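Local coordinates for protein Non-ribosomal peptide synthetase (Methanobrevibacter ruminantium, PDB 6VTJ) that probably releases a finished peptide from its carrier domain by NAD(P)H-dependent reduction of the phosphopantetheine-bound thioester, within a nonribosomal peptide synthetase, at residues I366-K371 against L465-P470; K360-Q365 against H387-H392. One frame throughout, in Å; residues are numbered along the deposited sequence.

Interaction 1. Residues I366-K371 against L465-P470; sequences IDYVAK and LGFDWP
Tyr368, in the first turn of helix 366-376, lies against the loop that joins helix 456-464 to helix 474-485, packing a helix of the Rossmann-type reductase domain against an aromatic-rich connection near the chain's C-terminal end. Pro470 sits over one face of the Tyr368 ring: its CG is 3.8 Å from the ring centroid and only 3° off the normal, a CH-pi contact. Pro470 CD leans toward the rim of the same ring, 3.5 Å from Tyr368 CD2. With CG anti to its own carbonyl carbon (chi1 -80°), the tyrosine sends its ring out toward this proline, and its CB touches Trp469 CZ3, 3.7 Å away. The Phe467 ring stands obliquely to the tyrosine, planes at 66°, and brings CE2 to the edge of the tyrosine ring. The backbone Tyr368 O lies 3.3 Å from Phe467 CE2, at the edge of the phenylalanine ring. One residue on, the Val369 branch CG2 meets the indole edge at Trp469 CH2, 3.8 Å away. No hydrogen bond links the two segments. Lys371 closes the row through its aliphatic root alone, CB lying 4.0 Å from Phe467 CE2, near the plane of that ring.

Interaction 2. Residues K360-Q365 against H387-H392; sequences KVDMSQ and HCMNNH
Asn390 and Asp362 lose the most surface where the broken strand 360-365 passes the turn that follows strand 385-388, in the Rossmann-type reductase domain; the two strands do not pair with each other here, but each pairs with strand 313-322. Asn390 faces strand 360-365, its CG anti to the backbone N (chi1 -161°), and its amide nitrogen ND2 gives weak hydrogen bonds to Met363 O at 3.0 Å and to Gln365 OE1 at 2.9 Å, the two side-chain amide planes being 45° apart. Pro470 O is the stronger partner of Asn390 ND2 and also receives a bond from Gln365 NE2. On the other branch, Asn390 OD1 accepts from His392 N, 3.1 Å away, forming an Asx turn. Asp362, earlier in the same strand as Met363, packs its CB on Asn390 O, and its OD1 lies 3.3 Å from Met389 CE, the two side chains crossing at about a right angle. Its OD2 takes a 2.6 Å hydrogen bond from Ser364 OG through the anti lone pair and a second from Asn320 N. With its proton committed to the aspartate, Ser364 OG accepts a nearly straight bond (165°) from Asn390 N. A water connects Met363 N with His392 O. This chain of hydrogen bonds from Asn390 N through Ser364 OG to Asp362 OD2 therefore satisfies buried polar atoms in series and is consistent with an ionised Asp362.

Overall arrangement
The centres of interactions 1 and 2 lie about 10 Å apart, on the same side of the chain's centre, and their segments alternate in sequence: strand 360-365, helix 366-376, the 387-392 segment and finally the 465-470 loop. Strand 360-365 runs directly into the helix used by interaction 1, and strands 360-365 and 385-388 both pair in parallel with strand 313-322. Pro470 and Trp469 join the two sites, the indole NE1 packing 3.1 Å from Met389 O. Apolar helix-to-loop packing thus continues into a buried polar network, tying the 465-470 loop to the reductase core. Neither contact touches the bound phosphopantetheine, about 11 Å from the Asp362 side chain and about 13 Å from that of Val369.

Interaction 1. Residues I366-K371 against L465-P470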
ATOM      1  N   ILE A 366       3.310  12.235   4.390  1.00 24.34           N
ATOM      2  CA  ILE A 366       4.279  11.203   4.784  1.00 27.40           C
ATOM      3  C   ILE A 366       5.106  11.622   6.001  1.00 28.56           C
ATOM      4  O   ILE A 366       5.513  10.764   6.813  1.00 26.12           O
ATOM      5  CB  ILE A 366       5.174  10.836   3.580  1.00 22.14           C
ATOM      6  CG1 ILE A 366       5.935   9.530   3.817  1.00 23.61           C
ATOM      7  CG2 ILE A 366       6.177  11.920   3.326  1.00 23.37           C
ATOM      8  CD1 ILE A 366       5.092   8.297   3.929  1.00 22.53           C
ATOM      9  N   ASP A 367       5.376  12.923   6.157  1.00 27.78           N
ATOM     10  CA  ASP A 367       6.139  13.342   7.331  1.00 30.18           C
ATOM     11  C   ASP A 367       5.292  13.203   8.587  1.00 27.85           C
ATOM     12  O   ASP A 367       5.786  12.782   9.640  1.00 26.72           O
ATOM     13  CB  ASP A 367       6.695  14.778   7.173  1.00 24.63           C
ATOM     14  CG  ASP A 367       5.708  15.775   6.544  1.00 30.85           C
ATOM     15  OD1 ASP A 367       4.619  15.393   6.059  1.00 29.81           O
ATOM     16  OD2 ASP A 367       6.048  16.981   6.509  1.00 31.03           O
ATOM     17  N   TYR A 368       3.990  13.461   8.471  1.00 24.33           N
ATOM     18  CA  TYR A 368       3.123  13.249   9.614  1.00 24.69           C
ATOM     19  C   TYR A 368       2.785  11.773   9.823  1.00 26.51           C
ATOM     20  O   TYR A 368       2.613  11.359  10.973  1.00 24.35           O
ATOM     21  CB  TYR A 368       1.883  14.130   9.481  1.00 22.49           C
ATOM     22  CG  TYR A 368       2.214  15.534   9.918  1.00 28.57           C
ATOM     23  CD1 TYR A 368       2.928  16.386   9.085  1.00 29.03           C
ATOM     24  CD2 TYR A 368       1.850  16.001  11.181  1.00 31.19           C
ATOM     25  CE1 TYR A 368       3.251  17.657   9.485  1.00 31.73           C
ATOM     26  CE2 TYR A 368       2.175  17.280  11.592  1.00 33.28           C
ATOM     27  CZ  TYR A 368       2.874  18.099  10.745  1.00 35.89           C
ATOM     28  OH  TYR A 368       3.200  19.363  11.152  1.00 39.69           O
ATOM     29  N   VAL A 369       2.740  10.948   8.761  1.00 23.53           N
ATOM     30  CA  VAL A 369       2.621   9.507   8.983  1.00 21.41           C
ATOM     31  C   VAL A 369       3.780   9.019   9.835  1.00 23.70           C
ATOM     32  O   VAL A 369       3.589   8.273  10.803  1.00 23.86           O
ATOM     33  CB  VAL A 369       2.559   8.730   7.658  1.00 25.33           C
ATOM     34  CG1 VAL A 369       2.526   7.238   7.947  1.00 21.55           C
ATOM     35  CG2 VAL A 369       1.338   9.123   6.864  1.00 26.74           C
ATOM     36  N   ALA A 370       5.003   9.441   9.492  1.00 24.14           N
ATOM     37  CA  ALA A 370       6.168   8.962  10.243  1.00 29.63           C
ATOM     38  C   ALA A 370       6.158   9.466  11.692  1.00 27.28           C
ATOM     39  O   ALA A 370       6.467   8.702  12.626  1.00 27.38           O
ATOM     40  CB  ALA A 370       7.458   9.379   9.530  1.00 27.07           C
ATOM     41  N   LYS A 371       5.816  10.742  11.899  1.00 25.04           N
ATOM     42  CA  LYS A 371       5.652  11.239  13.266  1.00 29.93           C
ATOM     43  C   LYS A 371       4.631  10.415  14.045  1.00 25.29           C
ATOM     44  O   LYS A 371       4.855  10.074  15.210  1.00 27.82           O
ATOM     45  CB  LYS A 371       5.224  12.705  13.264  1.00 25.51           C
ATOM     46  CG  LYS A 371       6.275  13.681  12.788  1.00 32.71           C
ATOM     47  CD  LYS A 371       5.806  15.097  13.040  1.00 35.10           C
ATOM     48  CE  LYS A 371       6.477  16.093  12.115  1.00 48.22           C
ATOM     49  NZ  LYS A 371       6.008  17.481  12.433  1.00 47.98           N
ATOM     50  N   LEU A 465      -1.431  12.305  22.723  1.00 29.52           N
ATOM     51  CA  LEU A 465       0.018  12.255  22.603  1.00 25.10           C
ATOM     52  C   LEU A 465       0.613  13.524  22.009  1.00 29.89           C
ATOM     53  O   LEU A 465       1.830  13.590  21.818  1.00 32.72           O
ATOM     54  CB  LEU A 465       0.427  11.042  21.752  1.00 23.68           C
ATOM     55  CG  LEU A 465       0.140   9.702  22.422  1.00 28.13           C
ATOM     56  CD1 LEU A 465       0.375   8.504  21.447  1.00 21.97           C
ATOM     57  CD2 LEU A 465       0.967   9.544  23.723  1.00 24.97           C
ATOM     58  N   GLY A 466      -0.206  14.535  21.736  1.00 33.79           N
ATOM     59  CA  GLY A 466       0.277  15.791  21.197  1.00 31.94           C
ATOM     60  C   GLY A 466       0.259  15.903  19.691  1.00 31.37           C
ATOM     61  O   GLY A 466       0.868  16.835  19.147  1.00 35.31           O
ATOM     62  N   PHE A 467      -0.442  15.008  18.999  1.00 26.65           N
ATOM     63  CA  PHE A 467      -0.417  14.928  17.542  1.00 28.49           C
ATOM     64  C   PHE A 467      -1.817  15.209  17.009  1.00 28.41           C
ATOM     65  O   PHE A 467      -2.772  14.510  17.372  1.00 28.49           O
ATOM     66  CB  PHE A 467       0.079  13.544  17.099  1.00 27.14           C
ATOM     67  CG  PHE A 467       0.066  13.325  15.610  1.00 28.93           C
ATOM     68  CD1 PHE A 467      -1.125  13.179  14.919  1.00 21.87           C
ATOM     69  CD2 PHE A 467       1.260  13.233  14.904  1.00 26.37           C
ATOM     70  CE1 PHE A 467      -1.134  12.987  13.549  1.00 25.03           C
ATOM     71  CE2 PHE A 467       1.259  13.039  13.521  1.00 24.18           C
ATOM     72  CZ  PHE A 467       0.065  12.918  12.846  1.00 25.85           C
ATOM     73  N   ASP A 468      -1.936  16.213  16.141  1.00 26.84           N
ATOM     74  CA  ASP A 468      -3.135  16.440  15.342  1.00 28.88           C
ATOM     75  C   ASP A 468      -2.744  16.386  13.866  1.00 30.91           C
ATOM     76  O   ASP A 468      -1.623  16.761  13.496  1.00 31.76           O
ATOM     77  CB  ASP A 468      -3.794  17.799  15.651  1.00 25.89           C
ATOM     78  CG  ASP A 468      -4.667  17.781  16.905  1.00 33.28           C
ATOM     79  OD1 ASP A 468      -4.680  16.785  17.626  1.00 32.08           O
ATOM     80  OD2 ASP A 468      -5.374  18.784  17.171  1.00 44.92           O
ATOM     81  N   TRP A 469      -3.672  15.916  13.007  1.00 26.75           N
ATOM     82  CA  TRP A 469      -3.303  15.883  11.586  1.00 27.71           C
ATOM     83  C   TRP A 469      -3.471  17.268  10.953  1.00 26.98           C
ATOM     84  O   TRP A 469      -4.469  17.942  11.199  1.00 29.56           O
ATOM     85  CB  TRP A 469      -4.157  14.875  10.823  1.00 27.56           C
ATOM     86  CG  TRP A 469      -3.793  13.415  11.049  1.00 26.38           C
ATOM     87  CD1 TRP A 469      -4.350  12.563  11.964  1.00 25.27           C
ATOM     88  CD2 TRP A 469      -2.801  12.657  10.349  1.00 25.28           C
ATOM     89  NE1 TRP A 469      -3.765  11.323  11.871  1.00 26.28           N
ATOM     90  CE2 TRP A 469      -2.823  11.353  10.870  1.00 27.78           C
ATOM     91  CE3 TRP A 469      -1.906  12.950   9.313  1.00 27.50           C
ATOM     92  CZ2 TRP A 469      -1.973  10.347  10.400  1.00 23.79           C
ATOM     93  CZ3 TRP A 469      -1.056  11.946   8.852  1.00 25.54           C
ATOM     94  CH2 TRP A 469      -1.102  10.664   9.396  1.00 25.86           C
ATOM     95  N   PRO A 470      -2.527  17.714  10.118  1.00 27.21           N
ATOM     96  CA  PRO A 470      -2.730  18.976   9.406  1.00 25.32           C
ATOM     97  C   PRO A 470      -3.697  18.794   8.258  1.00 28.16           C
ATOM     98  O   PRO A 470      -3.664  17.787   7.548  1.00 31.63           O
ATOM     99  CB  PRO A 470      -1.331  19.328   8.886  1.00 27.59           C
ATOM    100  CG  PRO A 470      -0.633  18.055   8.765  1.00 30.00           C
ATOM    101  CD  PRO A 470      -1.209  17.118   9.820  1.00 27.03           C
TER

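Interaction 2. Residues K360-Q365 against H387-H392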
ATOM      1  N   LYS A 360     -14.354  10.430  -1.086  1.00 29.10           N
ATOM      2  CA  LYS A 360     -13.514  11.017  -0.055  1.00 28.80           C
ATOM      3  C   LYS A 360     -12.199  10.265   0.063  1.00 32.08           C
ATOM      4  O   LYS A 360     -12.119   9.065  -0.209  1.00 32.97           O
ATOM      5  CB  LYS A 360     -14.196  10.971   1.315  1.00 30.83           C
ATOM      6  CG  LYS A 360     -15.628  11.446   1.372  1.00 33.83           C
ATOM      7  CD  LYS A 360     -15.725  12.940   1.387  1.00 34.26           C
ATOM      8  CE  LYS A 360     -17.123  13.377   1.812  1.00 38.32           C
ATOM      9  NZ  LYS A 360     -17.280  14.846   1.647  1.00 38.38           N
ATOM     10  N   VAL A 361     -11.163  10.971   0.510  1.00 28.07           N
ATOM     11  CA  VAL A 361      -9.885  10.326   0.756  1.00 28.53           C
ATOM     12  C   VAL A 361      -9.173  11.040   1.890  1.00 30.33           C
ATOM     13  O   VAL A 361      -9.341  12.246   2.094  1.00 30.29           O
ATOM     14  CB  VAL A 361      -9.009  10.298  -0.516  1.00 28.92           C
ATOM     15  CG1 VAL A 361      -8.314  11.654  -0.717  1.00 29.09           C
ATOM     16  CG2 VAL A 361      -8.005   9.186  -0.402  1.00 32.54           C
ATOM     17  N   ASP A 362      -8.400  10.264   2.652  1.00 28.62           N
ATOM     18  CA  ASP A 362      -7.365  10.807   3.515  1.00 25.97           C
ATOM     19  C   ASP A 362      -6.152  11.196   2.684  1.00 25.23           C
ATOM     20  O   ASP A 362      -5.763  10.484   1.750  1.00 25.57           O
ATOM     21  CB  ASP A 362      -6.952   9.775   4.562  1.00 28.32           C
ATOM     22  CG  ASP A 362      -6.250   8.567   3.945  1.00 29.20           C
ATOM     23  OD1 ASP A 362      -6.911   7.782   3.221  1.00 30.19           O
ATOM     24  OD2 ASP A 362      -5.038   8.402   4.181  1.00 28.96           O
ATOM     25  N   MET A 363      -5.575  12.345   2.996  1.00 23.41           N
ATOM     26  CA  MET A 363      -4.267  12.716   2.462  1.00 25.07           C
ATOM     27  C   MET A 363      -3.302  12.643   3.640  1.00 26.90           C
ATOM     28  O   MET A 363      -3.102  13.611   4.379  1.00 26.12           O
ATOM     29  CB  MET A 363      -4.297  14.072   1.799  1.00 25.03           C
ATOM     30  CG  MET A 363      -5.387  14.167   0.729  1.00 22.43           C
ATOM     31  SD  MET A 363      -4.966  13.344  -0.815  1.00 28.20           S
ATOM     32  CE  MET A 363      -3.686  14.436  -1.444  1.00 22.97           C
ATOM     33  N   SER A 364      -2.722  11.465   3.827  1.00 28.02           N
ATOM     34  CA  SER A 364      -1.837  11.210   4.961  1.00 28.35           C
ATOM     35  C   SER A 364      -0.430  11.642   4.571  1.00 24.66           C
ATOM     36  O   SER A 364       0.324  10.881   3.963  1.00 25.63           O
ATOM     37  CB  SER A 364      -1.903   9.737   5.343  1.00 24.87           C
ATOM     38  OG  SER A 364      -3.209   9.394   5.794  1.00 24.05           O
ATOM     39  N   GLN A 365      -0.083  12.886   4.925  1.00 26.72           N
ATOM     40  CA  GLN A 365       1.213  13.460   4.572  1.00 23.48           C
ATOM     41  C   GLN A 365       2.344  12.661   5.217  1.00 26.03           C
ATOM     42  O   GLN A 365       2.355  12.458   6.439  1.00 26.39           O
ATOM     43  CB  GLN A 365       1.266  14.922   5.015  1.00 23.31           C
ATOM     44  CG  GLN A 365       0.081  15.786   4.496  1.00 23.98           C
ATOM     45  CD  GLN A 365      -1.065  15.927   5.507  1.00 28.67           C
ATOM     46  OE1 GLN A 365      -1.174  15.151   6.459  1.00 24.22           O
ATOM     47  NE2 GLN A 365      -1.904  16.946   5.313  1.00 26.20           N
ATOM     48  N   HIS A 387      -5.262   3.104  13.583  1.00 24.52           N
ATOM     49  CA  HIS A 387      -5.669   3.593  12.268  1.00 22.71           C
ATOM     50  C   HIS A 387      -5.028   4.965  12.067  1.00 26.97           C
ATOM     51  O   HIS A 387      -5.624   6.006  12.357  1.00 25.29           O
ATOM     52  CB  HIS A 387      -7.179   3.630  12.167  1.00 24.72           C
ATOM     53  CG  HIS A 387      -7.793   2.263  12.134  1.00 26.19           C
ATOM     54  ND1 HIS A 387      -9.154   2.050  12.115  1.00 26.69           N
ATOM     55  CD2 HIS A 387      -7.219   1.037  12.105  1.00 25.57           C
ATOM     56  CE1 HIS A 387      -9.391   0.751  12.078  1.00 25.47           C
ATOM     57  NE2 HIS A 387      -8.234   0.115  12.074  1.00 25.52           N
ATOM     58  N   CYS A 388      -3.798   4.956  11.559  1.00 25.06           N
ATOM     59  CA  CYS A 388      -2.959   6.146  11.548  1.00 26.30           C
ATOM     60  C   CYS A 388      -3.069   6.798  10.169  1.00 26.87           C
ATOM     61  O   CYS A 388      -2.252   6.556   9.283  1.00 27.59           O
ATOM     62  CB  CYS A 388      -1.528   5.765  11.903  1.00 21.00           C
ATOM     63  SG  CYS A 388      -0.392   7.156  12.058  1.00 28.58           S
ATOM     64  N   MET A 389      -4.086   7.639  10.002  1.00 25.77           N
ATOM     65  CA  MET A 389      -4.346   8.324   8.751  1.00 24.32           C
ATOM     66  C   MET A 389      -5.028   9.652   9.036  1.00 27.28           C
ATOM     67  O   MET A 389      -5.731   9.808  10.041  1.00 27.64           O
ATOM     68  CB  MET A 389      -5.209   7.476   7.803  1.00 29.10           C
ATOM     69  CG  MET A 389      -6.468   6.885   8.429  1.00 32.72           C
ATOM     70  SD  MET A 389      -7.088   5.474   7.457  1.00 40.01           S
ATOM     71  CE  MET A 389      -7.830   6.313   6.052  1.00 32.70           C
ATOM     72  N   ASN A 390      -4.816  10.603   8.124  1.00 25.53           N
ATOM     73  CA  ASN A 390      -5.364  11.948   8.236  1.00 24.55           C
ATOM     74  C   ASN A 390      -6.885  11.933   8.333  1.00 26.11           C
ATOM     75  O   ASN A 390      -7.569  11.554   7.378  1.00 28.23           O
ATOM     76  CB  ASN A 390      -4.910  12.786   7.047  1.00 24.76           C
ATOM     77  CG  ASN A 390      -5.041  14.262   7.309  1.00 26.85           C
ATOM     78  OD1 ASN A 390      -5.993  14.692   7.931  1.00 26.82           O
ATOM     79  ND2 ASN A 390      -4.071  15.047   6.849  1.00 30.44           N
ATOM     80  N   ASN A 391      -7.429  12.325   9.482  1.00 24.02           N
ATOM     81  CA  ASN A 391      -8.864  12.227   9.693  1.00 28.73           C
ATOM     82  C   ASN A 391      -9.645  13.355   9.025  1.00 27.43           C
ATOM     83  O   ASN A 391     -10.876  13.279   8.961  1.00 26.92           O
ATOM     84  CB  ASN A 391      -9.186  12.165  11.196  1.00 28.16           C
ATOM     85  CG  ASN A 391      -8.732  13.400  11.948  1.00 28.14           C
ATOM     86  OD1 ASN A 391      -7.551  13.730  11.972  1.00 28.54           O
ATOM     87  ND2 ASN A 391      -9.668  14.057  12.610  1.00 30.26           N
ATOM     88  N   HIS A 392      -8.975  14.374   8.494  1.00 25.24           N
ATOM     89  CA  HIS A 392      -9.663  15.449   7.767  1.00 29.61           C
ATOM     90  C   HIS A 392      -9.759  15.081   6.281  1.00 28.40           C
ATOM     91  O   HIS A 392      -8.998  15.562   5.432  1.00 31.31           O
ATOM     92  CB  HIS A 392      -8.937  16.773   7.999  1.00 27.06           C
ATOM     93  CG  HIS A 392      -8.738  17.094   9.444  1.00 29.72           C
ATOM     94  ND1 HIS A 392      -7.494  17.105  10.046  1.00 32.83           N
ATOM     95  CD2 HIS A 392      -9.630  17.378  10.424  1.00 34.23           C
ATOM     96  CE1 HIS A 392      -7.629  17.396  11.327  1.00 35.30           C
ATOM     97  NE2 HIS A 392      -8.915  17.564  11.582  1.00 34.73           N
TER
HETATM   98  O   HOH W   1      -6.848  13.904   4.780  1.00 35.08           O